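Local coordinates for protein putative fimbriae assembly chaperone (Salmonella typhimurium, PDB 2CO7) that probably acts as a periplasmic pilus chaperone, folding fimbrial subunits and holding them ready for assembly into Saf fimbriae, at residues F66-E69 with A70-S74; S169-G173 with G174-T178. One frame throughout, in Å; residues are numbered along the deposited sequence.

Interaction 1: residues F66-E69 with A70-S74; sequences FRLE and ANQQS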
ATOM      1  N   PHE B  66     -14.187   4.861 -14.085  1.00 19.19           N
ATOM      2  CA  PHE B  66     -14.220   6.159 -14.788  1.00 20.52           C
ATOM      3  C   PHE B  66     -12.916   6.396 -15.539  1.00 20.27           C
ATOM      4  O   PHE B  66     -11.937   5.677 -15.340  1.00 21.21           O
ATOM      5  CB  PHE B  66     -14.488   7.309 -13.789  1.00 20.59           C
ATOM      6  CG  PHE B  66     -13.514   7.367 -12.613  1.00 23.04           C
ATOM      7  CD1 PHE B  66     -12.544   8.365 -12.560  1.00 24.21           C
ATOM      8  CD2 PHE B  66     -13.615   6.476 -11.532  1.00 24.04           C
ATOM      9  CE1 PHE B  66     -11.663   8.476 -11.491  1.00 21.98           C
ATOM     10  CE2 PHE B  66     -12.729   6.564 -10.434  1.00 24.91           C
ATOM     11  CZ  PHE B  66     -11.757   7.580 -10.410  1.00 23.65           C
ATOM     12  N   ARG B  67     -12.920   7.398 -16.404  1.00 20.00           N
ATOM     13  CA  ARG B  67     -11.753   7.754 -17.171  1.00 19.32           C
ATOM     14  C   ARG B  67     -11.391   9.152 -16.700  1.00 20.31           C
ATOM     15  O   ARG B  67     -12.266  10.015 -16.566  1.00 21.90           O
ATOM     16  CB  ARG B  67     -12.107   7.730 -18.659  1.00 20.52           C
ATOM     17  CG  ARG B  67     -10.945   7.879 -19.635  1.00 20.83           C
ATOM     18  CD  ARG B  67     -11.503   7.462 -20.999  1.00 26.69           C
ATOM     19  NE  ARG B  67     -10.546   7.521 -22.102  1.00 31.98           N
ATOM     20  CZ  ARG B  67     -10.361   8.579 -22.884  1.00 33.46           C
ATOM     21  NH1 ARG B  67     -11.024   9.703 -22.654  1.00 35.61           N
ATOM     22  NH2 ARG B  67      -9.487   8.523 -23.878  1.00 34.93           N
ATOM     23  N   LEU B  68     -10.107   9.381 -16.460  1.00 19.97           N
ATOM     24  CA  LEU B  68      -9.597  10.736 -16.211  1.00 20.20           C
ATOM     25  C   LEU B  68      -8.825  11.267 -17.402  1.00 21.29           C
ATOM     26  O   LEU B  68      -7.951  10.583 -17.919  1.00 21.16           O
ATOM     27  CB  LEU B  68      -8.723  10.758 -14.968  1.00 20.23           C
ATOM     28  CG  LEU B  68      -9.472  10.560 -13.642  1.00 19.42           C
ATOM     29  CD1 LEU B  68      -8.416  10.534 -12.543  1.00 18.53           C
ATOM     30  CD2 LEU B  68     -10.527  11.647 -13.412  1.00 24.19           C
ATOM     31  N   GLU B  69      -9.167  12.482 -17.858  1.00 20.64           N
ATOM     32  CA  GLU B  69      -8.374  13.148 -18.878  1.00 19.98           C
ATOM     33  C   GLU B  69      -7.029  13.550 -18.270  1.00 18.34           C
ATOM     34  O   GLU B  69      -6.860  13.511 -17.038  1.00 17.93           O
ATOM     35  CB  GLU B  69      -9.098  14.398 -19.418  1.00 20.57           C
ATOM     36  CG  GLU B  69     -10.453  14.128 -20.086  1.00 24.75           C
ATOM     37  CD  GLU B  69     -10.352  13.164 -21.275  1.00 31.39           C
ATOM     38  OE1 GLU B  69     -10.389  13.629 -22.421  1.00 36.96           O
ATOM     39  OE2 GLU B  69     -10.233  11.932 -21.064  1.00 37.23           O
ATOM     40  N   ALA B  70      -6.106  13.953 -19.146  1.00 18.48           N
ATOM     41  CA  ALA B  70      -4.799  14.501 -18.758  1.00 18.42           C
ATOM     42  C   ALA B  70      -5.056  15.498 -17.628  1.00 18.54           C
ATOM     43  O   ALA B  70      -5.857  16.425 -17.799  1.00 17.11           O
ATOM     44  CB  ALA B  70      -4.127  15.226 -19.970  1.00 17.36           C
ATOM     45  N   ASN B  71      -4.339  15.335 -16.520  1.00 18.51           N
ATOM     46  CA  ASN B  71      -4.343  16.297 -15.393  1.00 18.92           C
ATOM     47  C   ASN B  71      -5.711  16.532 -14.725  1.00 18.52           C
ATOM     48  O   ASN B  71      -5.881  17.470 -13.950  1.00 18.99           O
ATOM     49  CB  ASN B  71      -3.691  17.654 -15.806  1.00 19.80           C
ATOM     50  CG  ASN B  71      -2.643  17.507 -16.918  1.00 22.68           C
ATOM     51  OD1 ASN B  71      -2.967  17.527 -18.119  1.00 28.34           O
ATOM     52  ND2 ASN B  71      -1.402  17.419 -16.540  1.00 22.46           N
ATOM     53  N   GLN B  72      -6.691  15.670 -14.996  1.00 18.59           N
ATOM     54  CA  GLN B  72      -8.015  15.843 -14.431  1.00 18.81           C
ATOM     55  C   GLN B  72      -8.075  15.499 -12.958  1.00 18.90           C
ATOM     56  O   GLN B  72      -7.481  14.510 -12.518  1.00 18.86           O
ATOM     57  CB  GLN B  72      -9.063  15.029 -15.198  1.00 19.32           C
ATOM     58  CG  GLN B  72     -10.508  15.269 -14.703  1.00 19.34           C
ATOM     59  CD  GLN B  72     -11.554  14.537 -15.512  1.00 20.20           C
ATOM     60  OE1 GLN B  72     -11.246  13.795 -16.435  1.00 18.71           O
ATOM     61  NE2 GLN B  72     -12.827  14.797 -15.191  1.00 24.54           N
ATOM     62  N   GLN B  73      -8.832  16.293 -12.214  1.00 18.45           N
ATOM     63  CA  GLN B  73      -9.085  16.023 -10.794  1.00 19.69           C
ATOM     64  C   GLN B  73     -10.586  15.805 -10.630  1.00 21.40           C
ATOM     65  O   GLN B  73     -11.401  16.544 -11.190  1.00 20.12           O
ATOM     66  CB  GLN B  73      -8.613  17.194  -9.924  1.00 19.97           C
ATOM     67  CG  GLN B  73      -9.046  17.158  -8.415  1.00 20.65           C
ATOM     68  CD  GLN B  73     -10.467  17.661  -8.157  1.00 26.15           C
ATOM     69  OE1 GLN B  73     -10.922  18.643  -8.759  1.00 26.34           O
ATOM     70  NE2 GLN B  73     -11.151  17.028  -7.193  1.00 26.07           N
ATOM     71  N   SER B  74     -10.929  14.788  -9.858  1.00 21.80           N
ATOM     72  CA  SER B  74     -12.305  14.359  -9.672  1.00 23.13           C
ATOM     73  C   SER B  74     -12.496  13.980  -8.197  1.00 23.21           C
ATOM     74  O   SER B  74     -11.519  13.840  -7.460  1.00 22.32           O
ATOM     75  CB  SER B  74     -12.592  13.125 -10.515  1.00 24.21           C
ATOM     76  OG  SER B  74     -13.998  12.947 -10.584  1.00 29.54           O
TER
HETATM   77  O   HOH W   1     -13.128  12.104 -18.171  1.00 26.26           O
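Glu69 and Gln72 close a type II beta turn, with Gln72 N donating to Glu69 O at 3.0 Å. The Gln72 side chain then reaches across the mouth of the turn to the end of strand 59-68. Its CG stands anti to the backbone N (chi1 -175°) and the chain runs on extended, which carries the amide to the backbone of Glu69. There OE1 accepts the Glu69 N-H at 2.8 Å. This bond is nearly straight at the hydrogen, 166°, and lies in the plane of the side-chain carbonyl. A water gives OE1 a second donor and also donates to Arg67 O, so the amide oxygen is gripped twice. Leu68 crosses the Gln72 side chain at about a right angle. Its CD2 packs on Gln72 CD at 3.7 Å and on Ser74 CB at 3.9 Å. The same methyl meets the edge of the Phe66 ring. On the outer side, Arg67 NH1 and Glu69 OE2 form a salt bridge of 2.8 Å. The bend of Glu69 at chi2 turns its carboxylate away from the amide and toward the guanidinium. Leu68 also rests on Ile42 of the adjacent strand. The whole is a beta hairpin between strands 59-68 and 73-80 of the PapD-like N-terminal domain, an immunoglobulin-like fold, with a side-chain amide bonded across its loop.

Interaction 2: residues S169-G173 with G174-T178; sequences SVTVG and GKPIT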
ATOM      1  N   SER B 169       6.641   7.148  14.203  1.00 21.62           N
ATOM      2  CA  SER B 169       7.802   7.713  14.921  1.00 21.12           C
ATOM      3  C   SER B 169       7.973   7.085  16.309  1.00 20.95           C
ATOM      4  O   SER B 169       8.272   7.786  17.278  1.00 21.16           O
ATOM      5  CB  SER B 169       7.664   9.238  15.030  1.00 21.94           C
ATOM      6  OG  SER B 169       7.754   9.882  13.749  1.00 23.93           O
ATOM      7  N   VAL B 170       7.748   5.768  16.403  1.00 20.01           N
ATOM      8  CA  VAL B 170       7.991   4.999  17.645  1.00 18.70           C
ATOM      9  C   VAL B 170       9.498   4.797  17.978  1.00 18.68           C
ATOM     10  O   VAL B 170      10.266   4.344  17.128  1.00 17.47           O
ATOM     11  CB  VAL B 170       7.310   3.590  17.590  1.00 18.74           C
ATOM     12  CG1 VAL B 170       7.488   2.866  18.901  1.00 18.89           C
ATOM     13  CG2 VAL B 170       5.824   3.686  17.239  1.00 20.02           C
ATOM     14  N   THR B 171       9.911   5.107  19.211  1.00 17.51           N
ATOM     15  CA  THR B 171      11.278   4.827  19.660  1.00 18.04           C
ATOM     16  C   THR B 171      11.318   4.144  21.022  1.00 17.98           C
ATOM     17  O   THR B 171      10.433   4.349  21.848  1.00 17.05           O
ATOM     18  CB  THR B 171      12.170   6.105  19.745  1.00 18.50           C
ATOM     19  OG1 THR B 171      11.524   7.104  20.562  1.00 18.81           O
ATOM     20  CG2 THR B 171      12.456   6.657  18.343  1.00 17.80           C
ATOM     21  N   VAL B 172      12.337   3.319  21.234  1.00 17.04           N
ATOM     22  CA  VAL B 172      12.565   2.659  22.516  1.00 18.12           C
ATOM     23  C   VAL B 172      13.978   3.003  22.980  1.00 18.86           C
ATOM     24  O   VAL B 172      14.958   2.683  22.307  1.00 18.15           O
ATOM     25  CB  VAL B 172      12.338   1.117  22.426  1.00 18.04           C
ATOM     26  CG1 VAL B 172      12.775   0.422  23.710  1.00 18.30           C
ATOM     27  CG2 VAL B 172      10.856   0.829  22.122  1.00 19.15           C
ATOM     28  N   GLY B 173      14.071   3.668  24.131  1.00 19.58           N
ATOM     29  CA  GLY B 173      15.320   4.285  24.571  1.00 20.15           C
ATOM     30  C   GLY B 173      15.996   5.059  23.448  1.00 20.78           C
ATOM     31  O   GLY B 173      17.218   4.982  23.270  1.00 20.96           O
ATOM     32  N   GLY B 174      15.195   5.797  22.687  1.00 21.02           N
ATOM     33  CA  GLY B 174      15.687   6.601  21.573  1.00 21.41           C
ATOM     34  C   GLY B 174      15.953   5.876  20.264  1.00 21.62           C
ATOM     35  O   GLY B 174      16.170   6.529  19.245  1.00 21.85           O
ATOM     36  N   LYS B 175      15.964   4.542  20.288  1.00 21.68           N
ATOM     37  CA  LYS B 175      16.200   3.736  19.085  1.00 22.11           C
ATOM     38  C   LYS B 175      14.877   3.586  18.330  1.00 22.70           C
ATOM     39  O   LYS B 175      13.888   3.146  18.929  1.00 22.62           O
ATOM     40  CB  LYS B 175      16.750   2.335  19.430  1.00 22.48           C
ATOM     41  CG  LYS B 175      17.719   2.249  20.639  1.00 22.50           C
ATOM     42  CD  LYS B 175      19.196   2.320  20.267  1.00 24.81           C
ATOM     43  CE  LYS B 175      20.066   2.464  21.522  1.00 23.84           C
ATOM     44  NZ  LYS B 175      19.569   1.606  22.650  1.00 24.80           N
ATOM     45  N   PRO B 176      14.843   3.975  17.034  1.00 23.11           N
ATOM     46  CA  PRO B 176      13.663   3.803  16.168  1.00 23.50           C
ATOM     47  C   PRO B 176      13.193   2.353  16.025  1.00 23.87           C
ATOM     48  O   PRO B 176      13.988   1.460  15.750  1.00 23.71           O
ATOM     49  CB  PRO B 176      14.142   4.353  14.815  1.00 23.11           C
ATOM     50  CG  PRO B 176      15.179   5.321  15.177  1.00 23.74           C
ATOM     51  CD  PRO B 176      15.923   4.663  16.304  1.00 23.67           C
ATOM     52  N   ILE B 177      11.895   2.146  16.242  1.00 24.85           N
ATOM     53  CA  ILE B 177      11.241   0.865  16.052  1.00 25.87           C
ATOM     54  C   ILE B 177      10.489   0.940  14.731  1.00 27.23           C
ATOM     55  O   ILE B 177       9.572   1.747  14.576  1.00 28.11           O
ATOM     56  CB  ILE B 177      10.185   0.617  17.167  1.00 26.15           C
ATOM     57  CG1 ILE B 177      10.837   0.594  18.557  1.00 25.73           C
ATOM     58  CG2 ILE B 177       9.357  -0.641  16.880  1.00 25.25           C
ATOM     59  CD1 ILE B 177      11.960  -0.419  18.717  1.00 25.60           C
ATOM     60  N   THR B 178      10.861   0.101  13.780  1.00 27.80           N
ATOM     61  CA  THR B 178      10.128   0.041  12.527  1.00 28.78           C
ATOM     62  C   THR B 178       9.413  -1.306  12.502  1.00 28.93           C
ATOM     63  O   THR B 178       9.920  -2.290  13.047  1.00 29.61           O
ATOM     64  CB  THR B 178      11.060   0.201  11.295  1.00 29.01           C
ATOM     65  OG1 THR B 178      11.883  -0.961  11.154  1.00 29.20           O
ATOM     66  CG2 THR B 178      11.957   1.428  11.442  1.00 30.08           C
TER
HETATM   67  O   HOH W   2       8.388   4.148  13.994  1.00 29.08           O
HETATM   68  O   HOH W   3      12.140   6.233  23.434  1.00 25.37           O
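Val172 and Lys175 form an antiparallel hydrogen-bonded pair at the end of a tight hairpin. Val172 N donates to Lys175 O at 2.8 Å, and Lys175 N returns a bond to Val172 O at 2.9 Å. The second is the more bent at the hydrogen. Farther from the turn, Ile177 N donates to Val170 O at 2.9 Å, almost perfectly straight at 179°. Between these bonds, Thr171 and Pro176 make the non-hydrogen-bonded pair. Thr171 CA sits 3.2 Å from Lys175 O, a CA-H...O contact, while its CG2 lies against Pro176 CA.

The Ile177 side chain supplies the apolar part. Its CG1 is anti to the carbonyl carbon (chi1 -61°), which brings it against Val172 CG2 at 3.6 Å. Ile177 CB meets Val170 CG1 at 3.9 Å. Lys175 follows another course. Its bent chain passes close to the turn, with CG 3.3 Å from Val172 O.

The turn itself is type I', with Gly173 and Gly174 at its corners. Both have positive phi, which suits glycine. One water bridges Thr171 OG1 and Gly174 N. Another accepts from Val170 N and donates to Ile177 O. Strand 201-205 lines the other edge of strand 170-172: Thr171 bonds to Glu202 through the backbone, Val170 rests on Trp203 and Val172 on Ile201.

Backbone bonds thus set the register; one water carries the link past the last direct bond and another ties the Thr171 hydroxyl to the turn. Lys175 NZ stays 4.2 Å from Gly173 O and makes no bond to that carbonyl. The hairpin is therefore held by backbone bonds and by the apolar packing of the valines on Ile177, not by the lysine charge.

Interactions 1 and 2 are both hairpins, but they belong to different domains. Residues 66-74 lie in the PapD-like N-terminal domain and residues 169-178 in the C-terminal one. Their centres are 41 Å apart, and their nearest atoms about 29 Å, so they do not touch. They follow each other along the chain and sit on opposite sides of its centre. They are braced differently: a side chain adds to the backbone bonding in the first, whereas backbone bonds and waters tie the second. The second protein chain of the assembly touches neither 66-74 nor 169-178.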